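Nitroalkane oxidase (Podospora anserina, PDB 3MKH) oxidises primary and secondary nitroalkanes to aldehydes or ketones with its FAD cofactor, releasing nitrite and turning oxygen into hydrogen peroxide. Local coordinates at residues Y51-I64 / L118-A130. Sequence-based numbering, arbitrary orientation.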
ATOM      1  N   TYR A  51       2.858  37.349 -14.209  1.00 19.03           N
ATOM      2  CA  TYR A  51       1.413  37.256 -14.075  1.00 20.59           C
ATOM      3  C   TYR A  51       0.735  38.248 -15.035  1.00 20.69           C
ATOM      4  O   TYR A  51      -0.247  37.907 -15.709  1.00 19.85           O
ATOM      5  CB  TYR A  51       1.008  37.520 -12.619  1.00 21.45           C
ATOM      6  CG  TYR A  51      -0.467  37.383 -12.296  1.00 19.07           C
ATOM      7  CD1 TYR A  51      -1.368  38.394 -12.622  1.00 18.68           C
ATOM      8  CD2 TYR A  51      -0.950  36.270 -11.632  1.00 18.39           C
ATOM      9  CE1 TYR A  51      -2.712  38.284 -12.314  1.00 18.12           C
ATOM     10  CE2 TYR A  51      -2.298  36.158 -11.303  1.00 20.15           C
ATOM     11  CZ  TYR A  51      -3.174  37.172 -11.649  1.00 21.04           C
ATOM     12  OH  TYR A  51      -4.511  37.078 -11.322  1.00 20.45           O
ATOM     13  N   ALA A  52       1.257  39.472 -15.108  1.00 19.49           N
ATOM     14  CA  ALA A  52       0.705  40.464 -16.033  1.00 22.84           C
ATOM     15  C   ALA A  52       0.813  39.993 -17.486  1.00 20.88           C
ATOM     16  O   ALA A  52      -0.050  40.299 -18.318  1.00 21.34           O
ATOM     17  CB  ALA A  52       1.411  41.821 -15.864  1.00 20.92           C
ATOM     18  N   ALA A  53       1.879  39.260 -17.799  1.00 19.04           N
ATOM     19  CA  ALA A  53       2.055  38.725 -19.145  1.00 22.44           C
ATOM     20  C   ALA A  53       1.005  37.663 -19.448  1.00 24.17           C
ATOM     21  O   ALA A  53       0.521  37.576 -20.583  1.00 22.02           O
ATOM     22  CB  ALA A  53       3.477  38.159 -19.339  1.00 23.39           C
ATOM     23  N   ALA A  54       0.667  36.847 -18.443  1.00 20.20           N
ATOM     24  CA  ALA A  54      -0.382  35.829 -18.586  1.00 19.93           C
ATOM     25  C   ALA A  54      -1.734  36.487 -18.777  1.00 20.91           C
ATOM     26  O   ALA A  54      -2.583  36.012 -19.545  1.00 21.37           O
ATOM     27  CB  ALA A  54      -0.413  34.908 -17.357  1.00 23.30           C
ATOM     28  N   VAL A  55      -1.942  37.587 -18.070  1.00 20.42           N
ATOM     29  CA  VAL A  55      -3.174  38.343 -18.212  1.00 18.93           C
ATOM     30  C   VAL A  55      -3.297  38.869 -19.648  1.00 22.94           C
ATOM     31  O   VAL A  55      -4.361  38.748 -20.292  1.00 22.19           O
ATOM     32  CB  VAL A  55      -3.245  39.516 -17.237  1.00 19.26           C
ATOM     33  CG1 VAL A  55      -4.417  40.446 -17.631  1.00 22.23           C
ATOM     34  CG2 VAL A  55      -3.410  39.014 -15.790  1.00 17.83           C
ATOM     35  N   SER A  56      -2.204  39.436 -20.146  1.00 20.47           N
ATOM     36  CA  SER A  56      -2.174  39.974 -21.505  1.00 25.01           C
ATOM     37  C   SER A  56      -2.405  38.889 -22.559  1.00 26.35           C
ATOM     38  O   SER A  56      -2.965  39.155 -23.627  1.00 25.06           O
ATOM     39  CB  SER A  56      -0.864  40.718 -21.763  1.00 24.57           C
ATOM     40  OG  SER A  56      -0.860  41.215 -23.086  1.00 28.63           O
ATOM     41  N   ALA A  57      -1.994  37.666 -22.236  1.00 22.17           N
ATOM     42  CA  ALA A  57      -2.231  36.494 -23.080  1.00 20.72           C
ATOM     43  C   ALA A  57      -3.683  35.981 -23.022  1.00 27.98           C
ATOM     44  O   ALA A  57      -4.036  35.033 -23.726  1.00 25.33           O
ATOM     45  CB  ALA A  57      -1.250  35.373 -22.710  1.00 21.63           C
ATOM     46  N   GLY A  58      -4.515  36.606 -22.187  1.00 23.17           N
ATOM     47  CA  GLY A  58      -5.926  36.269 -22.109  1.00 22.58           C
ATOM     48  C   GLY A  58      -6.310  35.237 -21.049  1.00 25.40           C
ATOM     49  O   GLY A  58      -7.445  34.760 -21.042  1.00 19.90           O
ATOM     50  N   ILE A  59      -5.386  34.899 -20.148  1.00 20.55           N
ATOM     51  CA  ILE A  59      -5.622  33.794 -19.207  1.00 21.53           C
ATOM     52  C   ILE A  59      -6.802  34.046 -18.252  1.00 20.96           C
ATOM     53  O   ILE A  59      -7.572  33.138 -17.948  1.00 21.98           O
ATOM     54  CB  ILE A  59      -4.346  33.411 -18.401  1.00 24.99           C
ATOM     55  CG1 ILE A  59      -3.233  32.998 -19.352  1.00 32.46           C
ATOM     56  CG2 ILE A  59      -4.613  32.213 -17.500  1.00 27.41           C
ATOM     57  CD1 ILE A  59      -3.575  31.746 -20.167  1.00 37.99           C
ATOM     58  N   LEU A  60      -6.943  35.276 -17.780  1.00 21.25           N
ATOM     59  CA  LEU A  60      -8.030  35.596 -16.863  1.00 19.47           C
ATOM     60  C   LEU A  60      -9.391  35.574 -17.581  1.00 23.97           C
ATOM     61  O   LEU A  60     -10.392  35.119 -17.020  1.00 20.10           O
ATOM     62  CB  LEU A  60      -7.781  36.942 -16.176  1.00 21.33           C
ATOM     63  CG  LEU A  60      -7.004  36.904 -14.846  1.00 27.47           C
ATOM     64  CD1 LEU A  60      -5.994  35.804 -14.770  1.00 22.60           C
ATOM     65  CD2 LEU A  60      -6.399  38.257 -14.459  1.00 25.20           C
ATOM     66  N   LYS A  61      -9.440  36.071 -18.812  1.00 23.12           N
ATOM     67  CA  LYS A  61     -10.687  35.983 -19.587  1.00 23.59           C
ATOM     68  C   LYS A  61     -11.157  34.533 -19.676  1.00 24.13           C
ATOM     69  O   LYS A  61     -12.358  34.242 -19.655  1.00 21.25           O
ATOM     70  CB  LYS A  61     -10.492  36.545 -21.001  1.00 22.45           C
ATOM     71  CG  LYS A  61      -9.975  37.988 -21.060  1.00 25.25           C
ATOM     72  CD  LYS A  61      -9.896  38.476 -22.515  1.00 30.85           C
ATOM     73  CE  LYS A  61      -8.637  39.301 -22.771  1.00 35.70           C
ATOM     74  NZ  LYS A  61      -8.689  40.040 -24.077  1.00 33.97           N
ATOM     75  N   GLY A  62     -10.192  33.625 -19.788  1.00 21.28           N
ATOM     76  CA  GLY A  62     -10.463  32.204 -19.877  1.00 22.33           C
ATOM     77  C   GLY A  62     -10.958  31.565 -18.591  1.00 24.12           C
ATOM     78  O   GLY A  62     -11.436  30.433 -18.602  1.00 22.89           O
ATOM     79  N   GLN A  63     -10.863  32.293 -17.484  1.00 18.18           N
ATOM     80  CA  GLN A  63     -11.359  31.798 -16.207  1.00 21.35           C
ATOM     81  C   GLN A  63     -12.781  32.276 -15.941  1.00 23.50           C
ATOM     82  O   GLN A  63     -13.375  31.919 -14.937  1.00 25.89           O
ATOM     83  CB  GLN A  63     -10.441  32.267 -15.066  1.00 21.09           C
ATOM     84  CG  GLN A  63      -9.050  31.689 -15.155  1.00 19.90           C
ATOM     85  CD  GLN A  63      -8.089  32.325 -14.172  1.00 24.14           C
ATOM     86  OE1 GLN A  63      -8.339  33.416 -13.646  1.00 21.86           O
ATOM     87  NE2 GLN A  63      -6.978  31.646 -13.921  1.00 22.95           N
ATOM     88  N   ILE A  64     -13.316  33.104 -16.831  1.00 20.82           N
ATOM     89  CA  ILE A  64     -14.643  33.684 -16.616  1.00 22.02           C
ATOM     90  C   ILE A  64     -15.628  33.053 -17.595  1.00 23.44           C
ATOM     91  O   ILE A  64     -15.328  32.858 -18.772  1.00 21.61           O
ATOM     92  CB  ILE A  64     -14.613  35.229 -16.736  1.00 21.22           C
ATOM     93  CG1 ILE A  64     -13.809  35.808 -15.566  1.00 23.81           C
ATOM     94  CG2 ILE A  64     -16.027  35.826 -16.731  1.00 19.28           C
ATOM     95  CD1 ILE A  64     -13.513  37.297 -15.697  1.00 21.19           C
ATOM     96  N   LEU A 118     -16.501  42.197 -11.969  1.00 28.94           N
ATOM     97  CA  LEU A 118     -15.771  41.363 -12.904  1.00 29.38           C
ATOM     98  C   LEU A 118     -14.993  42.194 -13.916  1.00 29.33           C
ATOM     99  O   LEU A 118     -14.048  41.706 -14.529  1.00 25.78           O
ATOM    100  CB  LEU A 118     -16.752  40.463 -13.651  1.00 27.42           C
ATOM    101  CG  LEU A 118     -16.623  38.950 -13.565  1.00 37.22           C
ATOM    102  CD1 LEU A 118     -16.049  38.515 -12.226  1.00 34.45           C
ATOM    103  CD2 LEU A 118     -17.982  38.286 -13.849  1.00 28.08           C
ATOM    104  N   ALA A 119     -15.393  43.448 -14.095  1.00 26.83           N
ATOM    105  CA  ALA A 119     -14.817  44.284 -15.150  1.00 28.21           C
ATOM    106  C   ALA A 119     -13.279  44.291 -15.220  1.00 24.54           C
ATOM    107  O   ALA A 119     -12.706  44.173 -16.314  1.00 22.96           O
ATOM    108  CB  ALA A 119     -15.355  45.708 -15.064  1.00 28.36           C
ATOM    109  N   PRO A 120     -12.605  44.453 -14.067  1.00 25.70           N
ATOM    110  CA  PRO A 120     -11.136  44.500 -14.106  1.00 28.25           C
ATOM    111  C   PRO A 120     -10.504  43.226 -14.672  1.00 22.12           C
ATOM    112  O   PRO A 120      -9.376  43.280 -15.168  1.00 28.26           O
ATOM    113  CB  PRO A 120     -10.755  44.676 -12.634  1.00 28.24           C
ATOM    114  CG  PRO A 120     -11.939  45.366 -12.029  1.00 30.18           C
ATOM    115  CD  PRO A 120     -13.126  44.746 -12.723  1.00 26.82           C
ATOM    116  N   PHE A 121     -11.207  42.101 -14.588  1.00 20.55           N
ATOM    117  CA  PHE A 121     -10.639  40.806 -14.977  1.00 23.17           C
ATOM    118  C   PHE A 121     -10.900  40.489 -16.437  1.00 24.37           C
ATOM    119  O   PHE A 121     -10.466  39.455 -16.948  1.00 21.34           O
ATOM    120  CB  PHE A 121     -11.219  39.690 -14.098  1.00 19.33           C
ATOM    121  CG  PHE A 121     -10.862  39.829 -12.646  1.00 21.82           C
ATOM    122  CD1 PHE A 121      -9.727  39.207 -12.138  1.00 18.28           C
ATOM    123  CD2 PHE A 121     -11.640  40.602 -11.797  1.00 22.55           C
ATOM    124  CE1 PHE A 121      -9.374  39.344 -10.801  1.00 21.28           C
ATOM    125  CE2 PHE A 121     -11.300  40.745 -10.450  1.00 20.89           C
ATOM    126  CZ  PHE A 121     -10.158  40.120  -9.953  1.00 22.36           C
ATOM    127  N   LEU A 122     -11.627  41.380 -17.102  1.00 25.32           N
ATOM    128  CA  LEU A 122     -12.036  41.165 -18.491  1.00 25.55           C
ATOM    129  C   LEU A 122     -11.335  42.117 -19.471  1.00 28.71           C
ATOM    130  O   LEU A 122     -11.547  42.033 -20.685  1.00 26.66           O
ATOM    131  CB  LEU A 122     -13.564  41.312 -18.612  1.00 22.46           C
ATOM    132  CG  LEU A 122     -14.359  40.149 -18.016  1.00 24.25           C
ATOM    133  CD1 LEU A 122     -15.834  40.503 -17.730  1.00 24.65           C
ATOM    134  CD2 LEU A 122     -14.251  38.926 -18.913  1.00 21.13           C
ATOM    135  N   SER A 123     -10.492  43.007 -18.946  1.00 26.85           N
ATOM    136  CA  SER A 123      -9.816  44.005 -19.774  1.00 25.29           C
ATOM    137  C   SER A 123      -8.636  43.470 -20.608  1.00 27.94           C
ATOM    138  O   SER A 123      -8.238  44.089 -21.590  1.00 26.06           O
ATOM    139  CB  SER A 123      -9.302  45.137 -18.893  1.00 33.36           C
ATOM    140  OG  SER A 123      -8.239  44.666 -18.072  1.00 27.95           O
ATOM    141  N   GLY A 124      -8.063  42.337 -20.214  1.00 25.48           N
ATOM    142  CA  GLY A 124      -6.846  41.859 -20.854  1.00 26.15           C
ATOM    143  C   GLY A 124      -5.598  42.649 -20.472  1.00 28.08           C
ATOM    144  O   GLY A 124      -4.540  42.496 -21.087  1.00 30.96           O
ATOM    145  N   GLU A 125      -5.701  43.497 -19.456  1.00 26.37           N
ATOM    146  CA  GLU A 125      -4.513  44.210 -18.981  1.00 31.38           C
ATOM    147  C   GLU A 125      -4.406  44.338 -17.456  1.00 27.00           C
ATOM    148  O   GLU A 125      -5.301  43.929 -16.718  1.00 27.60           O
ATOM    149  CB  GLU A 125      -4.370  45.575 -19.664  1.00 35.28           C
ATOM    150  CG  GLU A 125      -5.562  46.487 -19.526  1.00 39.40           C
ATOM    151  CD  GLU A 125      -5.481  47.663 -20.493  1.00 52.60           C
ATOM    152  OE1 GLU A 125      -5.802  48.803 -20.083  1.00 62.18           O
ATOM    153  OE2 GLU A 125      -5.082  47.447 -21.660  1.00 48.72           O
ATOM    154  N   GLY A 126      -3.299  44.917 -17.002  1.00 26.86           N
ATOM    155  CA  GLY A 126      -2.984  44.964 -15.589  1.00 27.70           C
ATOM    156  C   GLY A 126      -2.706  43.577 -15.027  1.00 25.76           C
ATOM    157  O   GLY A 126      -2.353  42.650 -15.757  1.00 21.65           O
ATOM    158  N   SER A 127      -2.874  43.437 -13.717  1.00 22.98           N
ATOM    159  CA  SER A 127      -2.591  42.181 -13.051  1.00 20.32           C
ATOM    160  C   SER A 127      -3.513  41.990 -11.861  1.00 23.12           C
ATOM    161  O   SER A 127      -3.041  41.803 -10.742  1.00 25.27           O
ATOM    162  CB  SER A 127      -1.121  42.159 -12.608  1.00 24.20           C
ATOM    163  OG  SER A 127      -0.788  43.347 -11.905  1.00 24.73           O
ATOM    164  N   PRO A 128      -4.841  42.009 -12.101  1.00 23.07           N
ATOM    165  CA  PRO A 128      -5.800  41.879 -11.003  1.00 22.17           C
ATOM    166  C   PRO A 128      -5.760  40.476 -10.387  1.00 21.24           C
ATOM    167  O   PRO A 128      -5.607  39.497 -11.110  1.00 20.38           O
ATOM    168  CB  PRO A 128      -7.153  42.119 -11.682  1.00 25.02           C
ATOM    169  CG  PRO A 128      -6.942  41.687 -13.128  1.00 19.29           C
ATOM    170  CD  PRO A 128      -5.499  42.052 -13.425  1.00 23.47           C
ATOM    171  N   LEU A 129      -5.906  40.404  -9.071  1.00 19.46           N
ATOM    172  CA  LEU A 129      -5.902  39.149  -8.333  1.00 22.20           C
ATOM    173  C   LEU A 129      -7.244  38.940  -7.667  1.00 21.27           C
ATOM    174  O   LEU A 129      -7.838  39.893  -7.150  1.00 20.41           O
ATOM    175  CB  LEU A 129      -4.835  39.194  -7.237  1.00 18.21           C
ATOM    176  CG  LEU A 129      -3.379  39.099  -7.662  1.00 20.21           C
ATOM    177  CD1 LEU A 129      -2.494  39.550  -6.505  1.00 20.61           C
ATOM    178  CD2 LEU A 129      -3.064  37.673  -8.072  1.00 19.91           C
ATOM    179  N   ALA A 130      -7.716  37.697  -7.678  1.00 20.83           N
ATOM    180  CA  ALA A 130      -8.944  37.314  -6.993  1.00 17.67           C
ATOM    181  C   ALA A 130      -8.620  36.167  -6.046  1.00 20.28           C
ATOM    182  O   ALA A 130      -7.641  35.446  -6.251  1.00 17.72           O
ATOM    183  CB  ALA A 130     -10.052  36.895  -8.004  1.00 16.87           C
TER
HETATM  184  O   HOH W   1      -1.512  42.646 -18.272  1.00 23.66           O
HETATM  185  O   HOH W   2      -4.459  41.455 -24.001  1.00 37.48           O
HETATM  186  O   HOH W   3      -2.421  43.487 -22.741  1.00 40.01           O
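With CG trans to the backbone N (chi1 -177°), the Tyr-51 ring reaches from helix 48-56 along Ser-127 to Pro-128, where OH donates to Pro-128 O (2.7 Å) from 19° off the carbonyl plane. Leu-129 CD2 lies 3.6 Å from Tyr-51 CZ, and Thr-99 on helix 90-109 is a second hydrogen-bond partner of the hydroxyl. A phenylalanine here would probably leave Pro-128 O without this donor and Thr-99 OG1 without this partner. Val-55 sets CG1 against the backbone turn of Gly-124 to Gly-126, 3.6 Å from Gly-126 O. Helix 48-56, of the N-terminal helical domain of the acyl-CoA dehydrogenase fold and closed by a Schellman motif at Gly-58, thus packs on the loop leading into beta-sheet strand 130-133, whose Leu-132 and Val-133 are among the FAD-binding residues. Beyond the helix, Leu-60 CD2 meets Pro-128 CG at 3.7 Å, while Pro-128 CB sits over one face of the Phe-121 ring, toward its rim. Ile-64, extended at chi2 (170°), brings CD1 against both Phe-121 CB and Leu-122 CD2, 3.7 Å from the latter. At the outer side, Ser-56 CA-H points at Gly-124 O (3.5 Å), and one water donates to both Ala-52 O and Gly-126 O.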